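PDB 6GKE: fucose-specific lectin from Aleuria aurantia, which binds L-fucose at five sites on a six-bladed beta-propeller, with the strongest preference for alpha-1,6-fucosylated (core fucose) chains of glycoproteins. Local coordinates for residues P1-I10 / I300-W312. The protein carries 1 engineered substitution. Residues are numbered along the deposited sequence; the frame is centred on the assembly and turned at random.
Sequences PTEFLYTSKI and IGAVVPTGTPAGW. With EDO (1,2-ethanediol), chain I; EDO (1,2-ethanediol), chain B.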
loop_
_atom_site.group_PDB
_atom_site.type_symbol
_atom_site.label_atom_id
_atom_site.label_comp_id
_atom_site.label_asym_id
_atom_site.label_seq_id
_atom_site.Cartn_x
_atom_site.Cartn_y
_atom_site.Cartn_z
ATOM N N PRO A 1 -10.198 -4.628 3.006
ATOM C CA PRO A 1 -8.845 -4.736 2.478
ATOM C C PRO A 1 -8.678 -6.039 1.690
ATOM O O PRO A 1 -9.552 -6.917 1.731
ATOM C CB PRO A 1 -7.926 -4.705 3.707
ATOM C CG PRO A 1 -8.786 -5.225 4.821
ATOM C CD PRO A 1 -10.199 -4.836 4.451
ATOM N N THR A 2 -7.556 -6.138 0.975
ATOM C CA THR A 2 -7.239 -7.317 0.187
ATOM C C THR A 2 -5.807 -7.753 0.495
ATOM O O THR A 2 -5.110 -7.121 1.291
ATOM C CB THR A 2 -7.403 -7.068 -1.318
ATOM O OG1 THR A 2 -6.247 -6.354 -1.762
ATOM C CG2 THR A 2 -8.673 -6.323 -1.667
ATOM N N GLU A 3 -5.380 -8.816 -0.191
ATOM C CA GLU A 3 -4.024 -9.324 -0.019
ATOM C C GLU A 3 -3.108 -8.863 -1.162
ATOM O O GLU A 3 -1.984 -9.325 -1.263
ATOM C CB GLU A 3 -4.091 -10.837 0.163
ATOM C CG GLU A 3 -4.888 -11.211 1.398
ATOM C CD GLU A 3 -5.102 -12.696 1.606
ATOM O OE1 GLU A 3 -5.337 -13.410 0.606
ATOM O OE2 GLU A 3 -5.027 -13.132 2.771
ATOM N N PHE A 4 -3.575 -7.915 -1.982
ATOM C CA PHE A 4 -2.773 -7.338 -3.069
ATOM C C PHE A 4 -1.731 -6.388 -2.471
ATOM O O PHE A 4 -2.090 -5.396 -1.846
ATOM C CB PHE A 4 -3.718 -6.598 -4.016
ATOM C CG PHE A 4 -3.199 -6.121 -5.352
ATOM C CD1 PHE A 4 -1.957 -6.468 -5.875
ATOM C CD2 PHE A 4 -4.035 -5.335 -6.131
ATOM C CE1 PHE A 4 -1.570 -6.022 -7.131
ATOM C CE2 PHE A 4 -3.642 -4.884 -7.380
ATOM C CZ PHE A 4 -2.416 -5.240 -7.886
ATOM N N LEU A 5 -0.445 -6.678 -2.685
ATOM C CA LEU A 5 0.610 -5.823 -2.174
ATOM C C LEU A 5 0.548 -4.460 -2.872
ATOM O O LEU A 5 0.573 -4.368 -4.100
ATOM C CB LEU A 5 1.952 -6.511 -2.424
ATOM C CG LEU A 5 3.201 -5.736 -2.011
ATOM C CD1 LEU A 5 3.308 -5.639 -0.497
ATOM C CD2 LEU A 5 4.431 -6.407 -2.613
ATOM N N TYR A 6 0.522 -3.389 -2.079
ATOM C CA TYR A 6 0.502 -2.040 -2.638
ATOM C C TYR A 6 1.846 -1.771 -3.315
ATOM O O TYR A 6 2.890 -1.950 -2.694
ATOM C CB TYR A 6 0.216 -0.998 -1.557
ATOM C CG TYR A 6 0.365 0.430 -2.010
ATOM C CD1 TYR A 6 -0.352 0.921 -3.089
ATOM C CD2 TYR A 6 1.230 1.289 -1.357
ATOM C CE1 TYR A 6 -0.222 2.236 -3.501
ATOM C CE2 TYR A 6 1.360 2.610 -1.747
ATOM C CZ TYR A 6 0.641 3.081 -2.829
ATOM O OH TYR A 6 0.784 4.389 -3.195
ATOM N N THR A 7 1.777 -1.329 -4.572
ATOM C CA THR A 7 2.922 -1.099 -5.489
ATOM C C THR A 7 3.535 -2.419 -5.968
ATOM O O THR A 7 4.621 -2.424 -6.546
ATOM C CB THR A 7 3.980 -0.100 -4.981
ATOM O OG1 THR A 7 4.817 -0.648 -3.962
ATOM C CG2 THR A 7 3.357 1.191 -4.501
ATOM N N SER A 8 2.794 -3.525 -5.839
ATOM C CA SER A 8 3.104 -4.729 -6.602
ATOM C C SER A 8 3.195 -4.385 -8.089
ATOM O O SER A 8 2.376 -3.631 -8.610
ATOM C CB SER A 8 2.022 -5.759 -6.407
ATOM O OG SER A 8 2.231 -6.919 -7.196
ATOM N N LYS A 9 4.119 -5.039 -8.791
ATOM C CA LYS A 9 4.048 -5.045 -10.234
ATOM C C LYS A 9 2.939 -6.012 -10.665
ATOM O O LYS A 9 2.403 -6.782 -9.869
ATOM C CB LYS A 9 5.414 -5.358 -10.850
ATOM C CG LYS A 9 6.406 -4.205 -10.754
ATOM C CD LYS A 9 6.978 -3.951 -9.371
ATOM C CE LYS A 9 8.200 -3.060 -9.443
ATOM N NZ LYS A 9 8.767 -2.768 -8.103
ATOM N N ILE A 10 2.584 -5.921 -11.944
ATOM C CA ILE A 10 1.501 -6.695 -12.528
ATOM C C ILE A 10 2.007 -7.268 -13.850
ATOM O O ILE A 10 2.767 -6.621 -14.557
ATOM C CB ILE A 10 0.240 -5.833 -12.753
ATOM C CG1 ILE A 10 -0.155 -5.051 -11.500
ATOM C CG2 ILE A 10 -0.915 -6.682 -13.259
ATOM C CD1 ILE A 10 -1.218 -4.004 -11.741
ATOM N N ILE A 300 -13.863 1.112 -17.636
ATOM C CA ILE A 300 -13.339 0.343 -16.524
ATOM C C ILE A 300 -14.220 -0.898 -16.358
ATOM O O ILE A 300 -15.440 -0.793 -16.245
ATOM C CB ILE A 300 -13.249 1.194 -15.243
ATOM C CG1 ILE A 300 -12.304 2.379 -15.443
ATOM C CG2 ILE A 300 -12.831 0.335 -14.056
ATOM C CD1 ILE A 300 -12.383 3.427 -14.362
ATOM N N GLY A 301 -13.584 -2.072 -16.360
ATOM C CA GLY A 301 -14.285 -3.350 -16.313
ATOM C C GLY A 301 -14.448 -3.890 -14.901
ATOM O O GLY A 301 -14.331 -3.165 -13.909
ATOM N N ALA A 302 -14.734 -5.193 -14.827
ATOM C CA ALA A 302 -14.969 -5.888 -13.566
ATOM C C ALA A 302 -13.682 -5.922 -12.735
ATOM O O ALA A 302 -12.584 -6.038 -13.273
ATOM C CB ALA A 302 -15.478 -7.283 -13.834
ATOM N N VAL A 303 -13.835 -5.843 -11.410
ATOM C CA VAL A 303 -12.709 -5.873 -10.484
ATOM C C VAL A 303 -12.193 -7.313 -10.396
ATOM O O VAL A 303 -12.972 -8.266 -10.335
ATOM C CB VAL A 303 -13.100 -5.328 -9.097
ATOM C CG1 VAL A 303 -11.960 -5.439 -8.097
ATOM C CG2 VAL A 303 -13.594 -3.892 -9.180
ATOM N N VAL A 304 -10.870 -7.451 -10.378
ATOM C CA VAL A 304 -10.228 -8.747 -10.275
ATOM C C VAL A 304 -10.041 -9.071 -8.799
ATOM O O VAL A 304 -9.468 -8.265 -8.070
ATOM C CB VAL A 304 -8.867 -8.753 -10.990
ATOM C CG1 VAL A 304 -8.231 -10.134 -10.960
ATOM C CG2 VAL A 304 -8.961 -8.236 -12.415
ATOM N N PRO A 305 -10.459 -10.262 -8.312
ATOM C CA PRO A 305 -10.276 -10.606 -6.903
ATOM C C PRO A 305 -8.796 -10.812 -6.557
ATOM O O PRO A 305 -8.040 -11.401 -7.341
ATOM C CB PRO A 305 -11.068 -11.908 -6.743
ATOM C CG PRO A 305 -11.023 -12.522 -8.120
ATOM C CD PRO A 305 -11.109 -11.344 -9.069
ATOM N N THR A 306 -8.411 -10.327 -5.371
ATOM C CA THR A 306 -7.031 -10.405 -4.893
ATOM C C THR A 306 -6.990 -10.795 -3.409
ATOM O O THR A 306 -6.113 -10.356 -2.667
ATOM C CB THR A 306 -6.286 -9.085 -5.119
ATOM O OG1 THR A 306 -6.981 -8.011 -4.479
ATOM C CG2 THR A 306 -6.124 -8.740 -6.581
ATOM N N GLY A 307 -7.931 -11.642 -2.984
ATOM C CA GLY A 307 -7.917 -12.216 -1.651
ATOM C C GLY A 307 -8.531 -11.296 -0.611
ATOM O O GLY A 307 -8.720 -10.100 -0.829
ATOM N N THR A 308 -8.852 -11.885 0.542
ATOM C CA THR A 308 -9.357 -11.172 1.701
ATOM C C THR A 308 -8.611 -11.681 2.925
ATOM O O THR A 308 -8.625 -12.879 3.192
ATOM C CB THR A 308 -10.863 -11.385 1.897
ATOM O OG1 THR A 308 -11.551 -10.978 0.716
ATOM C CG2 THR A 308 -11.418 -10.609 3.070
ATOM N N PRO A 309 -7.937 -10.808 3.700
ATOM C CA PRO A 309 -7.214 -11.272 4.878
ATOM C C PRO A 309 -8.170 -11.813 5.949
ATOM O O PRO A 309 -9.325 -11.395 6.044
ATOM C CB PRO A 309 -6.469 -10.035 5.392
ATOM C CG PRO A 309 -7.179 -8.853 4.766
ATOM C CD PRO A 309 -7.839 -9.355 3.505
ATOM N N ALA A 310 -7.654 -12.730 6.766
ATOM C CA ALA A 310 -8.387 -13.247 7.903
ATOM C C ALA A 310 -8.823 -12.087 8.803
ATOM O O ALA A 310 -8.079 -11.130 9.017
ATOM C CB ALA A 310 -7.543 -14.240 8.661
ATOM N N GLY A 311 -10.047 -12.196 9.323
ATOM C CA GLY A 311 -10.623 -11.187 10.193
ATOM C C GLY A 311 -11.424 -10.139 9.437
ATOM O O GLY A 311 -11.885 -9.167 10.032
ATOM N N TRP A 312 -11.593 -10.342 8.127
ATOM C CA TRP A 312 -12.369 -9.454 7.282
ATOM C C TRP A 312 -13.318 -10.291 6.417
ATOM O O TRP A 312 -13.002 -11.433 6.120
ATOM C CB TRP A 312 -11.436 -8.613 6.411
ATOM C CG TRP A 312 -10.523 -7.712 7.177
ATOM C CD1 TRP A 312 -9.289 -8.008 7.680
ATOM C CD2 TRP A 312 -10.781 -6.342 7.526
ATOM N NE1 TRP A 312 -8.763 -6.913 8.310
ATOM C CE2 TRP A 312 -9.649 -5.873 8.222
ATOM C CE3 TRP A 312 -11.848 -5.467 7.295
ATOM C CZ2 TRP A 312 -9.560 -4.559 8.677
ATOM C CZ3 TRP A 312 -11.756 -4.169 7.740
ATOM C CH2 TRP A 312 -10.617 -3.721 8.405
HETATM C C1 EDO I . -1.582 -2.853 1.659
HETATM O O1 EDO I . -2.693 -1.998 1.402
HETATM C C2 EDO I . -0.860 -3.561 0.512
HETATM O O2 EDO I . 0.592 -3.626 0.727
HETATM C C1 EDO B . 3.108 -1.902 0.343
HETATM O O1 EDO B . 3.558 -0.695 -0.268
HETATM C C2 EDO B . 2.615 -1.908 1.790
HETATM O O2 EDO B . 1.475 -2.813 1.984
HETATM O O HOH W 1 -11.537 -8.245 0.297
#
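Pro1 sets its CG-CD edge over one face of the Trp312 indole, joining the first modelled residue of the chain to the last. Pro1 CD sits 3.6 Å from the centroid of the Trp312 six-membered ring, 21° off the normal, a CH-pi contact in which the two side chains cross at about a right angle. Pro1 CG stands over the middle of the indole and also meets Pro309 CG at 4.0 Å. The type II turn from Pro309 to Trp312 folds the tail back, so that Pro309 O lies in plane at the indole edge. A water bridges Pro1 O, to which it donates at 2.8 Å, and Thr308 OG1.

Thr306 is buried, in part by the N-terminal segment. Its carbonyl O accepts from Glu3 N at 3.0 Å, and its OG1 lies 3.3 Å from Thr2 CB. With chi1 at 57°, OG1 is set between backbone N and carbonyl carbon while CG2 reaches the Phe4 ring. Thr2 OG1 accepts from Phe4 N in an ST turn and is also hydrogen-bonded to Val285 O; Thr2 CA makes a bent CA-H...O contact with Gly307 O at 3.3 Å.

Glu3, extended beyond CG, runs alongside the backbone of 307–309: OE1 approaches Gly307 CA at 3.6 Å and forms a salt bridge with Arg35, while CG packs against Pro309.

Pro1 also packs on Phe60 of the second subunit, Trp312 NE1 hydrogen-bonds to Leu59 O of the second subunit, and Lys58 of that subunit makes a cation-pi contact with the indole, in keeping with association of the monomers through their N- and C-terminal peptides. Within the propeller, the paired segments join the first blade to the last, with Thr306 packed between Phe27 of strand 22-28 and Leu287 of strand 286-293.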